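Indole-3-pyruvate decarboxylase (Azospirillum brasilense, PDB 2NXW) decarboxylates indole-3-pyruvate and phenylpyruvate to the corresponding aldehydes with thiamine diphosphate and a metal ion, a step in bacterial auxin biosynthesis. Local coordinates at residues Ala30-Gly35 with Gln58-His63; Leu216-Ser221 with Lys316-Phe321. All blocks are in the same frame, centred on the assembly; numbering follows the deposited sequence.

Contact 1 (Ala30-Gly35 with Gln58-His63); sequences ALKDRG and QILPLH
L31 and K32 meet I59 and L60 through aliphatic groups and a carbonyl, with no flat side chain at the interface. Behind the helix end, away from the contact, lies the R34 guanidinium. Its edge faces back to A30 O, with NH1 donating over 3.0 Å. The acceptor lies in the guanidinium plane, but NH1 stands 34° out of the carbonyl plane. NE forms a salt bridge to D198 and NH2 bonds to G196 O, so three anchors fix the group. P61 O lies above one face of the H63 ring, displaced toward its rim.

Across the contact, L60 spreads its two methyls over neighbouring helix residues. CD2 rests on K32 CB at 3.9 Å, and CD1 lies 4.2 Å from L31 CB. K32 runs on past L60 as a fully extended chain, its CG anti to the backbone N (chi1 -176°). Its CD passes 3.6 Å from I59 O and also touches the I59 CG2 methyl. A water donates to I59 O at 3.0 Å. Its link to K32 NZ is doubtful, being implausibly short at 2.5 Å. The apolar part of the lysine packs while the ammonium of this exposed residue extends beyond it.

G35, with positive phi, closes helix 23-33 in a Schellman motif. L31 reaches V114 and I116 of strand 113-119 and L169 of helix 161-175. I59 and L60 also lie on L28 of helix 23-33. In this N-terminal thiamine diphosphate-binding domain, P61 and H63 pair with strand 39-41, placing strand 62-64 at the edge of the parallel sheet.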
loop_
_atom_site.group_PDB
_atom_site.type_symbol
_atom_site.label_atom_id
_atom_site.label_comp_id
_atom_site.label_asym_id
_atom_site.label_seq_id
_atom_site.Cartn_x
_atom_site.Cartn_y
_atom_site.Cartn_z
ATOM N N ALA A 30 3.797 19.751 31.931
ATOM C CA ALA A 30 2.870 20.066 30.847
ATOM C C ALA A 30 1.674 19.108 30.880
ATOM O O ALA A 30 0.541 19.502 30.598
ATOM C CB ALA A 30 3.577 19.962 29.504
ATOM N N LEU A 31 1.937 17.852 31.227
ATOM C CA LEU A 31 0.869 16.859 31.305
ATOM C C LEU A 31 -0.041 17.177 32.491
ATOM O O LEU A 31 -1.267 17.138 32.371
ATOM C CB LEU A 31 1.469 15.453 31.446
ATOM C CG LEU A 31 2.165 14.957 30.173
ATOM C CD1 LEU A 31 3.092 13.793 30.486
ATOM C CD2 LEU A 31 1.099 14.581 29.137
ATOM N N LYS A 32 0.561 17.509 33.627
ATOM C CA LYS A 32 -0.213 17.850 34.811
ATOM C C LYS A 32 -1.054 19.106 34.549
ATOM O O LYS A 32 -2.204 19.191 34.991
ATOM C CB LYS A 32 0.713 18.065 36.009
ATOM C CG LYS A 32 -0.047 18.325 37.297
ATOM C CD LYS A 32 0.882 18.506 38.469
ATOM C CE LYS A 32 0.082 18.753 39.740
ATOM N NZ LYS A 32 0.957 18.955 40.924
ATOM N N ASP A 33 -0.486 20.069 33.818
ATOM C CA ASP A 33 -1.201 21.308 33.480
ATOM C C ASP A 33 -2.458 21.009 32.677
ATOM O O ASP A 33 -3.434 21.762 32.713
ATOM C CB ASP A 33 -0.345 22.246 32.618
ATOM C CG ASP A 33 0.819 22.852 33.363
ATOM O OD1 ASP A 33 0.766 22.954 34.608
ATOM O OD2 ASP A 33 1.786 23.247 32.677
ATOM N N ARG A 34 -2.416 19.911 31.931
ATOM C CA ARG A 34 -3.529 19.507 31.091
ATOM C C ARG A 34 -4.465 18.490 31.733
ATOM O O ARG A 34 -5.327 17.923 31.059
ATOM C CB ARG A 34 -2.982 18.996 29.762
ATOM C CG ARG A 34 -2.370 20.130 28.937
ATOM C CD ARG A 34 -1.532 19.632 27.773
ATOM N NE ARG A 34 -1.133 20.740 26.904
ATOM C CZ ARG A 34 -0.184 21.627 27.195
ATOM N NH1 ARG A 34 0.491 21.542 28.337
ATOM N NH2 ARG A 34 0.059 22.623 26.346
ATOM N N GLY A 35 -4.287 18.261 33.030
ATOM C CA GLY A 35 -5.168 17.360 33.747
ATOM C C GLY A 35 -4.721 15.946 34.058
ATOM O O GLY A 35 -5.435 15.238 34.766
ATOM N N GLN A 58 8.071 13.436 41.580
ATOM C CA GLN A 58 6.688 13.140 41.936
ATOM C C GLN A 58 5.704 14.164 41.355
ATOM O O GLN A 58 4.689 14.481 41.976
ATOM C CB GLN A 58 6.532 13.077 43.459
ATOM C CG GLN A 58 7.188 11.866 44.117
ATOM C CD GLN A 58 6.511 10.558 43.742
ATOM O OE1 GLN A 58 5.289 10.437 43.821
ATOM N NE2 GLN A 58 7.304 9.566 43.342
ATOM N N ILE A 59 5.996 14.688 40.168
ATOM C CA ILE A 59 5.093 15.654 39.540
ATOM C C ILE A 59 3.759 14.949 39.264
ATOM O O ILE A 59 2.680 15.532 39.422
ATOM C CB ILE A 59 5.693 16.214 38.230
ATOM C CG1 ILE A 59 6.913 17.086 38.563
ATOM C CG2 ILE A 59 4.649 17.034 37.483
ATOM C CD1 ILE A 59 7.691 17.550 37.353
ATOM N N LEU A 60 3.852 13.689 38.848
ATOM C CA LEU A 60 2.683 12.852 38.603
ATOM C C LEU A 60 2.946 11.570 39.374
ATOM O O LEU A 60 4.075 11.083 39.411
ATOM C CB LEU A 60 2.530 12.499 37.118
ATOM C CG LEU A 60 2.141 13.569 36.097
ATOM C CD1 LEU A 60 2.082 12.931 34.713
ATOM C CD2 LEU A 60 0.799 14.183 36.462
ATOM N N PRO A 61 1.918 11.024 40.032
ATOM C CA PRO A 61 2.091 9.782 40.785
ATOM C C PRO A 61 2.575 8.730 39.786
ATOM O O PRO A 61 2.002 8.604 38.701
ATOM C CB PRO A 61 0.683 9.496 41.290
ATOM C CG PRO A 61 0.127 10.873 41.502
ATOM C CD PRO A 61 0.586 11.610 40.265
ATOM N N LEU A 62 3.618 7.990 40.149
ATOM C CA LEU A 62 4.172 6.966 39.267
ATOM C C LEU A 62 3.711 5.572 39.677
ATOM O O LEU A 62 4.012 5.110 40.776
ATOM C CB LEU A 62 5.703 7.040 39.286
ATOM C CG LEU A 62 6.488 5.989 38.496
ATOM C CD1 LEU A 62 6.227 6.151 37.005
ATOM C CD2 LEU A 62 7.978 6.148 38.793
ATOM N N HIS A 63 2.986 4.904 38.779
ATOM C CA HIS A 63 2.465 3.569 39.052
ATOM C C HIS A 63 3.019 2.551 38.080
ATOM O O HIS A 63 2.829 2.681 36.867
ATOM C CB HIS A 63 0.940 3.555 38.927
ATOM C CG HIS A 63 0.252 4.535 39.816
ATOM N ND1 HIS A 63 0.546 4.648 41.159
ATOM C CD2 HIS A 63 -0.724 5.437 39.562
ATOM C CE1 HIS A 63 -0.221 5.583 41.694
ATOM N NE2 HIS A 63 -1.000 6.077 40.750
HETATM O O HOH W 1 2.797 17.419 41.710
#

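Contact 2 (Leu216-Ser221 with Lys316-Phe321); sequences LAAMRS and KTIHAF
A218 and M219, in the last turns of helix 205-221, face the start of strand 317-321, and the closest CA pair, A218 and K316, is 8.5 Å apart. That gap is bridged by side chains. I318 does the reaching. Its CG1 branch is anti to the carbonyl carbon and extended at chi2 (172°), which carries CD1 to the helix. This one methyl touches both helix residues. I318 CD1 lies 4.0 Å from A218 CB and 3.8 Å from M219 CE.

The two partners arrive differently. A218 offers the short methyl of a residue whose CB already points at the strand. M219 starts off to the side and folds over: its chain bends at chi2 (-64°) and again at chi3, bringing CE around to I318 CD1. The contact is wholly apolar and small, 93 Å² counting both sides.

This is helix-on-sheet packing in the central domain of the thiamine diphosphate enzyme family, where strand 317-321 lies inside a six-stranded mixed sheet. I318 pairs through its backbone with L293 and L295 of the parallel strand 292-296. Its side chain also touches F294 there, as does M219. On the other flank it packs against V325 and L327 of the antiparallel strand 324-327.

The helix ends with its own polar bonding. A217 O takes two donors from S221, the backbone N at 3.0 Å and OG at 3.2 Å, from opposite faces of the carbonyl plane.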
loop_
_atom_site.group_PDB
_atom_site.type_symbol
_atom_site.label_atom_id
_atom_site.label_comp_id
_atom_site.label_asym_id
_atom_site.label_seq_id
_atom_site.Cartn_x
_atom_site.Cartn_y
_atom_site.Cartn_z
ATOM N N LEU A 216 -30.102 22.491 11.359
ATOM C CA LEU A 216 -31.418 22.773 11.917
ATOM C C LEU A 216 -32.514 22.600 10.871
ATOM O O LEU A 216 -33.598 22.101 11.175
ATOM C CB LEU A 216 -31.463 24.181 12.520
ATOM C CG LEU A 216 -30.637 24.363 13.799
ATOM C CD1 LEU A 216 -30.818 25.779 14.335
ATOM C CD2 LEU A 216 -31.075 23.333 14.843
ATOM N N ALA A 217 -32.232 22.995 9.635
ATOM C CA ALA A 217 -33.218 22.850 8.570
ATOM C C ALA A 217 -33.502 21.372 8.336
ATOM O O ALA A 217 -34.650 20.974 8.153
ATOM C CB ALA A 217 -32.708 23.493 7.294
ATOM N N ALA A 218 -32.450 20.559 8.346
ATOM C CA ALA A 218 -32.601 19.122 8.139
ATOM C C ALA A 218 -33.406 18.482 9.281
ATOM O O ALA A 218 -34.245 17.611 9.044
ATOM C CB ALA A 218 -31.233 18.467 8.024
ATOM N N MET A 219 -33.145 18.913 10.515
ATOM C CA MET A 219 -33.865 18.393 11.680
ATOM C C MET A 219 -35.344 18.756 11.595
ATOM O O MET A 219 -36.213 17.963 11.953
ATOM C CB MET A 219 -33.310 18.991 12.981
ATOM C CG MET A 219 -32.011 18.415 13.487
ATOM S SD MET A 219 -32.155 16.692 13.945
ATOM C CE MET A 219 -31.560 16.159 12.662
ATOM N N ARG A 220 -35.623 19.968 11.129
ATOM C CA ARG A 220 -37.000 20.433 11.020
ATOM C C ARG A 220 -37.808 19.740 9.936
ATOM O O ARG A 220 -38.997 19.495 10.114
ATOM C CB ARG A 220 -37.040 21.942 10.765
ATOM C CG ARG A 220 -36.630 22.804 11.939
ATOM C CD ARG A 220 -37.024 24.255 11.683
ATOM N NE ARG A 220 -36.332 24.833 10.530
ATOM C CZ ARG A 220 -35.143 25.428 10.592
ATOM N NH1 ARG A 220 -34.512 25.529 11.752
ATOM N NH2 ARG A 220 -34.588 25.924 9.497
ATOM N N SER A 221 -37.174 19.434 8.811
ATOM C CA SER A 221 -37.889 18.792 7.716
ATOM C C SER A 221 -38.033 17.282 7.853
ATOM O O SER A 221 -38.886 16.678 7.207
ATOM C CB SER A 221 -37.218 19.125 6.383
ATOM O OG SER A 221 -35.881 18.672 6.356
ATOM N N LYS A 316 -29.284 10.471 5.000
ATOM C CA LYS A 316 -30.097 11.306 5.880
ATOM C C LYS A 316 -29.435 11.470 7.246
ATOM O O LYS A 316 -30.093 11.806 8.229
ATOM C CB LYS A 316 -31.485 10.683 6.055
ATOM C CG LYS A 316 -32.242 10.458 4.742
ATOM C CD LYS A 316 -32.493 11.769 4.023
ATOM N N THR A 317 -28.131 11.229 7.297
ATOM C CA THR A 317 -27.384 11.341 8.543
ATOM C C THR A 317 -26.517 12.594 8.596
ATOM O O THR A 317 -25.945 13.016 7.589
ATOM C CB THR A 317 -26.476 10.098 8.739
ATOM O OG1 THR A 317 -27.298 8.933 8.884
ATOM C CG2 THR A 317 -25.587 10.260 9.974
ATOM N N ILE A 318 -26.441 13.194 9.782
ATOM C CA ILE A 318 -25.610 14.363 10.018
ATOM C C ILE A 318 -24.550 13.831 10.971
ATOM O O ILE A 318 -24.842 13.547 12.133
ATOM C CB ILE A 318 -26.394 15.483 10.710
ATOM C CG1 ILE A 318 -27.568 15.905 9.821
ATOM C CG2 ILE A 318 -25.474 16.664 10.981
ATOM C CD1 ILE A 318 -28.526 16.859 10.480
ATOM N N HIS A 319 -23.324 13.699 10.477
ATOM C CA HIS A 319 -22.232 13.146 11.271
ATOM C C HIS A 319 -21.228 14.212 11.705
ATOM O O HIS A 319 -20.438 14.695 10.894
ATOM C CB HIS A 319 -21.555 12.048 10.442
ATOM C CG HIS A 319 -20.444 11.324 11.141
ATOM N ND1 HIS A 319 -20.477 11.001 12.481
ATOM C CD2 HIS A 319 -19.304 10.781 10.652
ATOM C CE1 HIS A 319 -19.406 10.286 12.784
ATOM N NE2 HIS A 319 -18.680 10.138 11.693
ATOM N N ALA A 320 -21.273 14.584 12.983
ATOM C CA ALA A 320 -20.349 15.575 13.528
ATOM C C ALA A 320 -19.302 14.771 14.286
ATOM O O ALA A 320 -19.616 14.137 15.295
ATOM C CB ALA A 320 -21.089 16.538 14.464
ATOM N N PHE A 321 -18.062 14.805 13.810
ATOM C CA PHE A 321 -16.997 14.003 14.412
ATOM C C PHE A 321 -15.639 14.435 13.872
ATOM O O PHE A 321 -15.552 14.924 12.753
ATOM C CB PHE A 321 -17.251 12.542 14.030
ATOM C CG PHE A 321 -16.329 11.554 14.678
ATOM C CD1 PHE A 321 -16.412 11.287 16.039
ATOM C CD2 PHE A 321 -15.412 10.847 13.909
ATOM C CE1 PHE A 321 -15.599 10.323 16.627
ATOM C CE2 PHE A 321 -14.590 9.877 14.482
ATOM C CZ PHE A 321 -14.685 9.615 15.844
#

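How the contacts relate
Contacts 1 and 2 belong to different domains and do not touch. Their centres are 40 Å apart and their nearest atoms about 19 Å. Contact 1 closes in the chain before contact 2 opens. Contact 1 packs a helix end on the loop that leads into a strand of the N-terminal domain. Contact 2 packs a helix end on a strand itself, in the central domain. Neither contains a residue of the cofactor or magnesium site. Contact 1 is closer to the pocket in sequence: cofactor-pocket residues P43 and G44 lie between its segments, and E68 follows soon after strand 62-64. L62 also packs on F491 of the second subunit, whereas contact 2 meets no other chain.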